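Local coordinates for protein probable ribose-5-phosphate isomerase B (Mycoplasma genitalium, PDB 6MU0) that probably interconverts ribulose 5-phosphate and ribose 5-phosphate in the non-oxidative stage of the pentose phosphate pathway, at residues Arg108-Ala113 with Asn139-Arg144. Sequence-based numbering, arbitrary orientation. Where two conformers were deposited one is given.
Sequences RQHDNA and NFEGGR
Phe140 lays its ring across the C-terminal end of helix 101-109, held between Asn112 on one face and the backbone N of Gly142 over the other. Asn112 CB makes a CH-pi contact 3.6 Å from the Phe140 ring centroid, and the Asn112 amide stacks on the ring with the two planes 17° apart. With its CG anti to its own backbone N (chi1 -160°), Asn112 brings the amide over Phe140 CG. The ring edge turns to backbone carbonyls: His110 O lies in the ring plane, 3.5 Å from Phe140 CE1, and Phe140 CD1 is 3.3 Å from Arg108 O. Arg108 O also accepts a backbone hydrogen bond from Asn112 N. One direct hydrogen bond joins the backbones, Glu141 N to Gln109 O (2.9 Å, 165° at the hydrogen). Beside it the extended side chains of Gln109 and Glu141 run alongside each other, Glu141 OE2 lying 3.5 Å from Gln109 CD. A water accepts from both Gln109 NE2 and Asn139 N. Glu141 OE1 comes to the edge of the His110 ring, near CD2. His110, the probable proton donor of this RpiB-family enzyme, also stacks on His145. The contact thus ties the end of helix 101-109 to the loop between helices 125-137 and 144-158, with Phe140 touching His145 and Gln146 of helix 144-158.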
loop_
_atom_site.group_PDB
_atom_site.type_symbol
_atom_site.label_atom_id
_atom_site.label_comp_id
_atom_site.label_asym_id
_atom_site.label_seq_id
_atom_site.Cartn_x
_atom_site.Cartn_y
_atom_site.Cartn_z
ATOM N N ARG A 108 -6.648 1.390 -7.956
ATOM C CA ARG A 108 -5.946 0.619 -8.972
ATOM C C ARG A 108 -6.392 1.023 -10.379
ATOM O O ARG A 108 -5.561 1.290 -11.251
ATOM C CB ARG A 108 -6.243 -0.866 -8.736
ATOM C CG ARG A 108 -5.182 -1.818 -9.232
ATOM C CD ARG A 108 -4.101 -2.046 -8.187
ATOM N NE ARG A 108 -3.038 -2.885 -8.723
ATOM C CZ ARG A 108 -3.053 -4.215 -8.716
ATOM N NH1 ARG A 108 -2.037 -4.888 -9.234
ATOM N NH2 ARG A 108 -4.081 -4.876 -8.195
ATOM N N GLN A 109 -7.711 1.075 -10.597
ATOM C CA GLN A 109 -8.271 1.268 -11.935
ATOM C C GLN A 109 -7.835 2.590 -12.550
ATOM O O GLN A 109 -7.468 2.643 -13.733
ATOM C CB GLN A 109 -9.797 1.198 -11.860
ATOM C CG GLN A 109 -10.338 -0.183 -11.549
ATOM C CD GLN A 109 -11.791 -0.158 -11.107
ATOM O OE1 GLN A 109 -12.304 0.876 -10.683
ATOM N NE2 GLN A 109 -12.460 -1.307 -11.200
ATOM N N HIS A 110 -7.921 3.677 -11.778
ATOM C CA HIS A 110 -7.569 5.004 -12.273
ATOM C C HIS A 110 -6.153 5.419 -11.905
ATOM O O HIS A 110 -5.445 5.992 -12.735
ATOM C CB HIS A 110 -8.525 6.064 -11.719
ATOM C CG HIS A 110 -9.888 6.022 -12.315
ATOM N ND1 HIS A 110 -10.770 7.076 -12.211
ATOM C CD2 HIS A 110 -10.524 5.064 -13.031
ATOM C CE1 HIS A 110 -11.893 6.764 -12.832
ATOM N NE2 HIS A 110 -11.769 5.552 -13.342
ATOM N N ASP A 111 -5.720 5.155 -10.675
ATOM C CA ASP A 111 -4.472 5.728 -10.189
ATOM C C ASP A 111 -3.279 4.793 -10.300
ATOM O O ASP A 111 -2.162 5.214 -9.987
ATOM C CB ASP A 111 -4.618 6.163 -8.724
ATOM C CG ASP A 111 -5.803 7.051 -8.493
ATOM O OD1 ASP A 111 -5.755 8.223 -8.892
ATOM O OD2 ASP A 111 -6.785 6.578 -7.895
ATOM N N ASN A 112 -3.490 3.541 -10.713
ATOM C CA ASN A 112 -2.418 2.552 -10.847
ATOM C C ASN A 112 -1.561 2.455 -9.587
ATOM O O ASN A 112 -0.348 2.265 -9.651
ATOM C CB ASN A 112 -1.544 2.809 -12.075
ATOM C CG ASN A 112 -0.772 1.584 -12.488
ATOM O OD1 ASN A 112 -1.182 0.461 -12.197
ATOM N ND2 ASN A 112 0.356 1.785 -13.160
ATOM N N ALA A 113 -2.189 2.587 -8.422
ATOM C CA ALA A 113 -1.404 2.628 -7.199
ATOM C C ALA A 113 -0.630 1.330 -7.018
ATOM O O ALA A 113 -1.149 0.243 -7.270
ATOM C CB ALA A 113 -2.324 2.834 -6.000
ATOM N N ASN A 139 -7.897 -4.033 -11.729
ATOM C CA ASN A 139 -6.844 -3.856 -12.719
ATOM C C ASN A 139 -6.819 -2.408 -13.188
ATOM O O ASN A 139 -7.866 -1.766 -13.319
ATOM C CB ASN A 139 -7.070 -4.770 -13.929
ATOM C CG ASN A 139 -7.053 -6.238 -13.559
ATOM O OD1 ASN A 139 -6.113 -6.715 -12.928
ATOM N ND2 ASN A 139 -8.099 -6.960 -13.941
ATOM N N PHE A 140 -5.614 -1.903 -13.440
ATOM C CA PHE A 140 -5.452 -0.577 -14.024
ATOM C C PHE A 140 -6.150 -0.520 -15.380
ATOM O O PHE A 140 -6.009 -1.431 -16.201
ATOM C CB PHE A 140 -3.956 -0.285 -14.171
ATOM C CG PHE A 140 -3.639 1.088 -14.698
ATOM C CD1 PHE A 140 -4.247 2.216 -14.166
ATOM C CD2 PHE A 140 -2.710 1.249 -15.713
ATOM C CE1 PHE A 140 -3.941 3.481 -14.647
ATOM C CE2 PHE A 140 -2.404 2.510 -16.203
ATOM C CZ PHE A 140 -3.016 3.625 -15.665
ATOM N N GLU A 141 -6.915 0.548 -15.609
ATOM C CA GLU A 141 -7.717 0.686 -16.821
ATOM C C GLU A 141 -6.994 1.407 -17.959
ATOM O O GLU A 141 -7.526 1.456 -19.074
ATOM C CB GLU A 141 -9.086 1.319 -16.495
ATOM C CG GLU A 141 -9.982 0.379 -15.669
ATOM C CD GLU A 141 -11.299 0.990 -15.208
ATOM O OE1 GLU A 141 -11.533 2.195 -15.430
ATOM O OE2 GLU A 141 -12.104 0.245 -14.605
ATOM N N GLY A 142 -5.794 1.936 -17.722
ATOM C CA GLY A 142 -4.994 2.514 -18.788
ATOM C C GLY A 142 -5.670 3.698 -19.459
ATOM O O GLY A 142 -6.442 4.440 -18.854
ATOM N N GLY A 143 -5.368 3.879 -20.739
ATOM C CA GLY A 143 -6.017 4.941 -21.493
ATOM C C GLY A 143 -5.676 6.310 -20.943
ATOM O O GLY A 143 -4.511 6.638 -20.686
ATOM N N ARG A 144 -6.717 7.126 -20.737
ATOM C CA ARG A 144 -6.510 8.460 -20.177
ATOM C C ARG A 144 -5.787 8.400 -18.840
ATOM O O ARG A 144 -5.039 9.323 -18.489
ATOM C CB ARG A 144 -7.850 9.183 -20.035
ATOM C CG ARG A 144 -8.802 8.556 -19.017
ATOM C CD ARG A 144 -10.220 9.061 -19.228
ATOM N NE ARG A 144 -11.168 8.636 -18.194
ATOM C CZ ARG A 144 -11.827 7.483 -18.197
ATOM N NH1 ARG A 144 -11.650 6.610 -19.187
ATOM N NH2 ARG A 144 -12.675 7.210 -17.212
HETATM O O HOH W 1 -10.849 -3.626 -12.269
#